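Catalase-3 (PDB 4AJ9) breaks down hydrogen peroxide into oxygen and water with a bound heme and so probably protects the fungal cell from peroxide damage. Local coordinates at residues 535-540 against 588-593; 593-598 against 630-635. One frame throughout, in Å; residues are numbered along the deposited sequence. Where two conformers were deposited one is given.

Interaction 1: residues 535-540 against 588-593; sequences GVLSTT and VVVAEG
Leu537 leans over the neighbouring strand, its CD1 meeting Val588 CG1 at 3.7 Å and reaching, more loosely, toward Val590 CG2. The torsion that sets Leu537 CG anti to its carbonyl carbon (chi1 -48°) carries the isobutyl group across to these valines, on the face that helix 612-622 covers with Ile616 and Leu617. On the reverse face Val536 CG1 rests on Ala591 CB at 3.9 Å, while Leu551 of helix 544-557 packs against Val536. Between these two apolar layers the backbones are joined by three hydrogen bonds in parallel register: Val589 N to Gly535 O (2.9 Å, nearly straight at 173°), Leu537 N to Val589 O (2.8 Å) and Ala591 N to Leu537 O (2.9 Å).

Past Leu537 the contact slackens. The strands give way to loops, and Thr539 touches its partner segment with a methyl alone, CG2 lying 3.8 Å from Gly593 O. Gly593, partly exposed, marks the solvent side. The hydroxyls there are engaged with other parts of the domain: Ser538 OG bonds to Ser544 OG, and Thr539 OG1 to Glu567 OE2. A parallel sheet with the first and fourth strands side by side, loops diverging at their C-terminal ends and helices on both faces is characteristic of the Rossmann-like three-layer α/β sandwich, here the glutaminase I-like C-terminal domain of a long catalase.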
loop_
_atom_site.group_PDB
_atom_site.type_symbol
_atom_site.label_atom_id
_atom_site.label_comp_id
_atom_site.label_asym_id
_atom_site.label_seq_id
_atom_site.Cartn_x
_atom_site.Cartn_y
_atom_site.Cartn_z
ATOM N N GLY C 535 -47.117 -6.896 -9.124
ATOM C CA GLY C 535 -46.931 -7.633 -10.352
ATOM C C GLY C 535 -48.288 -8.006 -10.918
ATOM O O GLY C 535 -49.051 -8.739 -10.290
ATOM N N VAL C 536 -48.602 -7.490 -12.096
ATOM C CA VAL C 536 -49.847 -7.858 -12.756
ATOM C C VAL C 536 -49.567 -8.937 -13.799
ATOM O O VAL C 536 -48.885 -8.682 -14.791
ATOM C CB VAL C 536 -50.482 -6.650 -13.433
ATOM C CG1 VAL C 536 -51.773 -7.058 -14.130
ATOM C CG2 VAL C 536 -50.735 -5.553 -12.415
ATOM N N LEU C 537 -50.070 -10.143 -13.548
ATOM C CA LEU C 537 -49.898 -11.268 -14.459
ATOM C C LEU C 537 -50.921 -11.206 -15.593
ATOM O O LEU C 537 -52.122 -11.357 -15.359
ATOM C CB LEU C 537 -50.052 -12.586 -13.699
ATOM C CG LEU C 537 -49.259 -12.656 -12.392
ATOM C CD1 LEU C 537 -49.210 -14.078 -11.839
ATOM C CD2 LEU C 537 -47.853 -12.127 -12.637
ATOM N N SER C 538 -50.443 -10.991 -16.816
ATOM C CA SER C 538 -51.316 -10.864 -17.983
ATOM C C SER C 538 -50.929 -11.818 -19.113
ATOM O O SER C 538 -50.203 -12.793 -18.906
ATOM C CB SER C 538 -51.318 -9.415 -18.490
ATOM O OG SER C 538 -52.353 -9.194 -19.443
ATOM N N THR C 539 -51.412 -11.523 -20.316
ATOM C CA THR C 539 -51.125 -12.364 -21.470
ATOM C C THR C 539 -51.229 -11.545 -22.745
ATOM O O THR C 539 -51.961 -10.558 -22.785
ATOM C CB THR C 539 -52.062 -13.597 -21.529
ATOM O OG1 THR C 539 -51.797 -14.354 -22.717
ATOM C CG2 THR C 539 -53.533 -13.173 -21.511
ATOM N N THR C 540 -50.486 -11.940 -23.781
ATOM C CA THR C 540 -50.508 -11.208 -25.045
ATOM C C THR C 540 -51.741 -11.554 -25.879
ATOM O O THR C 540 -52.085 -10.840 -26.821
ATOM C CB THR C 540 -49.221 -11.436 -25.877
ATOM O OG1 THR C 540 -49.052 -12.832 -26.141
ATOM C CG2 THR C 540 -48.006 -10.923 -25.115
ATOM N N VAL C 588 -49.463 -9.654 -5.917
ATOM C CA VAL C 588 -49.565 -10.285 -7.231
ATOM C C VAL C 588 -51.024 -10.340 -7.684
ATOM O O VAL C 588 -51.881 -10.872 -6.983
ATOM C CB VAL C 588 -48.967 -11.701 -7.229
ATOM C CG1 VAL C 588 -49.155 -12.361 -8.589
ATOM C CG2 VAL C 588 -47.498 -11.636 -6.868
ATOM N N VAL C 589 -51.310 -9.771 -8.849
ATOM C CA VAL C 589 -52.682 -9.736 -9.341
ATOM C C VAL C 589 -52.798 -10.296 -10.754
ATOM O O VAL C 589 -52.101 -9.856 -11.668
ATOM C CB VAL C 589 -53.267 -8.310 -9.296
ATOM C CG1 VAL C 589 -53.447 -7.857 -7.856
ATOM C CG2 VAL C 589 -52.374 -7.344 -10.053
ATOM N N VAL C 590 -53.680 -11.274 -10.924
ATOM C CA VAL C 590 -53.912 -11.858 -12.234
ATOM C C VAL C 590 -54.948 -11.007 -12.958
ATOM O O VAL C 590 -56.050 -10.797 -12.448
ATOM C CB VAL C 590 -54.362 -13.314 -12.129
ATOM C CG1 VAL C 590 -54.281 -13.995 -13.494
ATOM C CG2 VAL C 590 -53.485 -14.043 -11.132
ATOM N N ALA C 591 -54.574 -10.485 -14.123
ATOM C CA ALA C 591 -55.482 -9.667 -14.921
ATOM C C ALA C 591 -56.475 -10.566 -15.636
ATOM O O ALA C 591 -56.141 -11.687 -16.011
ATOM C CB ALA C 591 -54.706 -8.811 -15.931
ATOM N N GLU C 592 -57.698 -10.079 -15.818
ATOM C CA GLU C 592 -58.731 -10.893 -16.454
ATOM C C GLU C 592 -58.254 -11.430 -17.793
ATOM O O GLU C 592 -57.727 -10.682 -18.614
ATOM C CB GLU C 592 -60.022 -10.104 -16.636
ATOM C CG GLU C 592 -61.170 -10.962 -17.134
ATOM C CD GLU C 592 -62.511 -10.279 -16.992
ATOM O OE1 GLU C 592 -62.581 -9.052 -17.225
ATOM O OE2 GLU C 592 -63.490 -10.972 -16.632
ATOM N N GLY C 593 -58.429 -12.732 -18.000
ATOM C CA GLY C 593 -58.037 -13.369 -19.243
ATOM C C GLY C 593 -56.732 -14.129 -19.110
ATOM O O GLY C 593 -56.459 -15.058 -19.870
#

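Interaction 2: residues 593-598 against 630-635; sequences GAERVF and VGSAKK
Glu595 and Ser632 join two loops at the C-terminal end of the parallel sheet in the glutaminase I-like C-terminal domain. Residues 593-598 form a short 3-10 turn after strand 587-590. Residues 630-635 lead sharply from strand 627-630 toward helix 634-639, with Gly631 at positive phi (48°), a strand-turn-helix passage that resembles the nucleophile elbow of this clan.

The polar part of the contact centres on one carboxylate. Ser632 OG donates to Glu595 OE2 at 2.7 Å, approaching on the syn side but 27° out of the carboxylate plane. The other oxygen, OE1, turns back to its own segment and takes a weak bond from Gly593 N at 2.8 Å, so each oxygen holds a different loop. Glu595 reaches this place by setting CG between its backbone N and carbonyl carbon (chi1 63°) and then turning about the CB-CG bond. Alongside, Glu592 OE2 accepts from Ser632 N, and the two acidic groups together hold both the side chain and the amide of that serine.

An alanine in place of Glu595 is likely to leave Ser632 OG without this acceptor and Gly593 N without its weak partner, loosening the join between the two loops.

The apolar part is slight. Glu595 CB lies 3.9 Å from Lys635 CB, after which the lysine chain leads away toward solvent rather than to the carboxylate. Apart from these, the carboxylate oxygen OE1 of Glu595 comes within 3.2 Å of Ala633 CA and 3.7 Å of Ala633 CB, in contact but not hydrogen-bonded.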
loop_
_atom_site.group_PDB
_atom_site.type_symbol
_atom_site.label_atom_id
_atom_site.label_comp_id
_atom_site.label_asym_id
_atom_site.label_seq_id
_atom_site.Cartn_x
_atom_site.Cartn_y
_atom_site.Cartn_z
ATOM N N GLY C 593 -58.429 -12.732 -18.000
ATOM C CA GLY C 593 -58.037 -13.369 -19.243
ATOM C C GLY C 593 -56.732 -14.129 -19.110
ATOM O O GLY C 593 -56.459 -15.058 -19.870
ATOM N N ALA C 594 -55.921 -13.739 -18.135
ATOM C CA ALA C 594 -54.614 -14.359 -17.960
ATOM C C ALA C 594 -54.725 -15.773 -17.399
ATOM O O ALA C 594 -53.737 -16.496 -17.346
ATOM C CB ALA C 594 -53.732 -13.495 -17.064
ATOM N N GLU C 595 -55.925 -16.168 -16.979
ATOM C CA GLU C 595 -56.128 -17.529 -16.487
ATOM C C GLU C 595 -55.671 -18.553 -17.526
ATOM O O GLU C 595 -55.336 -19.694 -17.192
ATOM C CB GLU C 595 -57.594 -17.764 -16.095
ATOM C CG GLU C 595 -58.593 -17.661 -17.238
ATOM C CD GLU C 595 -59.176 -16.273 -17.401
ATOM O OE1 GLU C 595 -58.572 -15.297 -16.904
ATOM O OE2 GLU C 595 -60.249 -16.158 -18.027
ATOM N N ARG C 596 -55.639 -18.136 -18.786
ATOM C CA ARG C 596 -55.213 -19.024 -19.869
ATOM C C ARG C 596 -53.758 -19.514 -19.778
ATOM O O ARG C 596 -53.386 -20.482 -20.446
ATOM C CB ARG C 596 -55.469 -18.378 -21.235
ATOM C CG ARG C 596 -54.745 -17.061 -21.461
ATOM C CD ARG C 596 -54.815 -16.680 -22.931
ATOM N NE ARG C 596 -54.364 -17.788 -23.768
ATOM C CZ ARG C 596 -53.117 -17.938 -24.203
ATOM N NH1 ARG C 596 -52.187 -17.039 -23.900
ATOM N NH2 ARG C 596 -52.800 -18.988 -24.948
ATOM N N VAL C 597 -52.932 -18.856 -18.968
ATOM C CA VAL C 597 -51.533 -19.281 -18.856
ATOM C C VAL C 597 -51.300 -20.090 -17.594
ATOM O O VAL C 597 -50.172 -20.475 -17.287
ATOM C CB VAL C 597 -50.534 -18.095 -18.950
ATOM C CG1 VAL C 597 -50.746 -17.327 -20.247
ATOM C CG2 VAL C 597 -50.655 -17.174 -17.738
ATOM N N PHE C 598 -52.384 -20.372 -16.877
ATOM C CA PHE C 598 -52.308 -21.194 -15.670
ATOM C C PHE C 598 -52.676 -22.656 -15.913
ATOM O O PHE C 598 -52.485 -23.497 -15.038
ATOM C CB PHE C 598 -53.175 -20.593 -14.559
ATOM C CG PHE C 598 -52.657 -19.284 -14.054
ATOM C CD1 PHE C 598 -52.799 -18.137 -14.812
ATOM C CD2 PHE C 598 -51.998 -19.206 -12.842
ATOM C CE1 PHE C 598 -52.308 -16.922 -14.364
ATOM C CE2 PHE C 598 -51.508 -17.993 -12.388
ATOM C CZ PHE C 598 -51.663 -16.856 -13.153
ATOM N N VAL C 630 -58.799 -10.531 -11.300
ATOM C CA VAL C 630 -59.945 -9.786 -11.817
ATOM C C VAL C 630 -60.855 -10.661 -12.670
ATOM O O VAL C 630 -60.392 -11.402 -13.537
ATOM C CB VAL C 630 -59.508 -8.567 -12.646
ATOM C CG1 VAL C 630 -60.718 -7.714 -13.003
ATOM C CG2 VAL C 630 -58.502 -7.747 -11.875
ATOM N N GLY C 631 -62.154 -10.570 -12.407
ATOM C CA GLY C 631 -63.150 -11.295 -13.169
ATOM C C GLY C 631 -62.833 -12.764 -13.363
ATOM O O GLY C 631 -62.632 -13.511 -12.403
ATOM N N SER C 632 -62.791 -13.181 -14.621
ATOM C CA SER C 632 -62.591 -14.586 -14.957
ATOM C C SER C 632 -61.249 -15.120 -14.466
ATOM O O SER C 632 -61.085 -16.327 -14.305
ATOM C CB SER C 632 -62.712 -14.795 -16.465
ATOM O OG SER C 632 -61.717 -14.060 -17.161
ATOM N N ALA C 633 -60.291 -14.226 -14.224
ATOM C CA ALA C 633 -58.965 -14.655 -13.768
ATOM C C ALA C 633 -59.016 -15.401 -12.436
ATOM O O ALA C 633 -58.066 -16.082 -12.062
ATOM C CB ALA C 633 -57.997 -13.473 -13.696
ATOM N N LYS C 634 -60.132 -15.296 -11.722
ATOM C CA LYS C 634 -60.299 -16.082 -10.504
ATOM C C LYS C 634 -60.013 -17.568 -10.741
ATOM O O LYS C 634 -59.717 -18.309 -9.806
ATOM C CB LYS C 634 -61.696 -15.897 -9.897
ATOM C CG LYS C 634 -62.840 -16.458 -10.724
ATOM C CD LYS C 634 -64.165 -16.168 -10.035
ATOM C CE LYS C 634 -65.341 -16.753 -10.791
ATOM N NZ LYS C 634 -66.618 -16.491 -10.076
ATOM N N LYS C 635 -60.096 -18.001 -11.994
ATOM C CA LYS C 635 -59.773 -19.382 -12.331
ATOM C C LYS C 635 -58.307 -19.692 -11.993
ATOM O O LYS C 635 -57.976 -20.821 -11.639
ATOM C CB LYS C 635 -60.067 -19.657 -13.808
ATOM C CG LYS C 635 -60.643 -21.041 -14.091
ATOM C CD LYS C 635 -59.635 -22.150 -13.812
ATOM C CE LYS C 635 -60.260 -23.532 -13.981
ATOM N NZ LYS C 635 -60.900 -23.705 -15.318
#

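Followed from the N terminus, the chain leaves strand 533-537, passes through helix 544-557 and strands 561-566 and 575-576, and returns at strand 587-590, where interaction 1 closes the first loop. Interaction 2 then opens at once, Gly593 belonging to both, and closes a second loop that holds helix 612-622 and most of strand 627-630. The two therefore follow in series, neither nesting nor crossing. They are also joined directly: Val590 O and Val630 N, 3.0 Å apart, probably hydrogen-bond and carry the sheet onward, and Thr539 OG1 probably bonds to Arg596 NH1. Three adjacent strands of one sheet and the loops beyond them are thus linked.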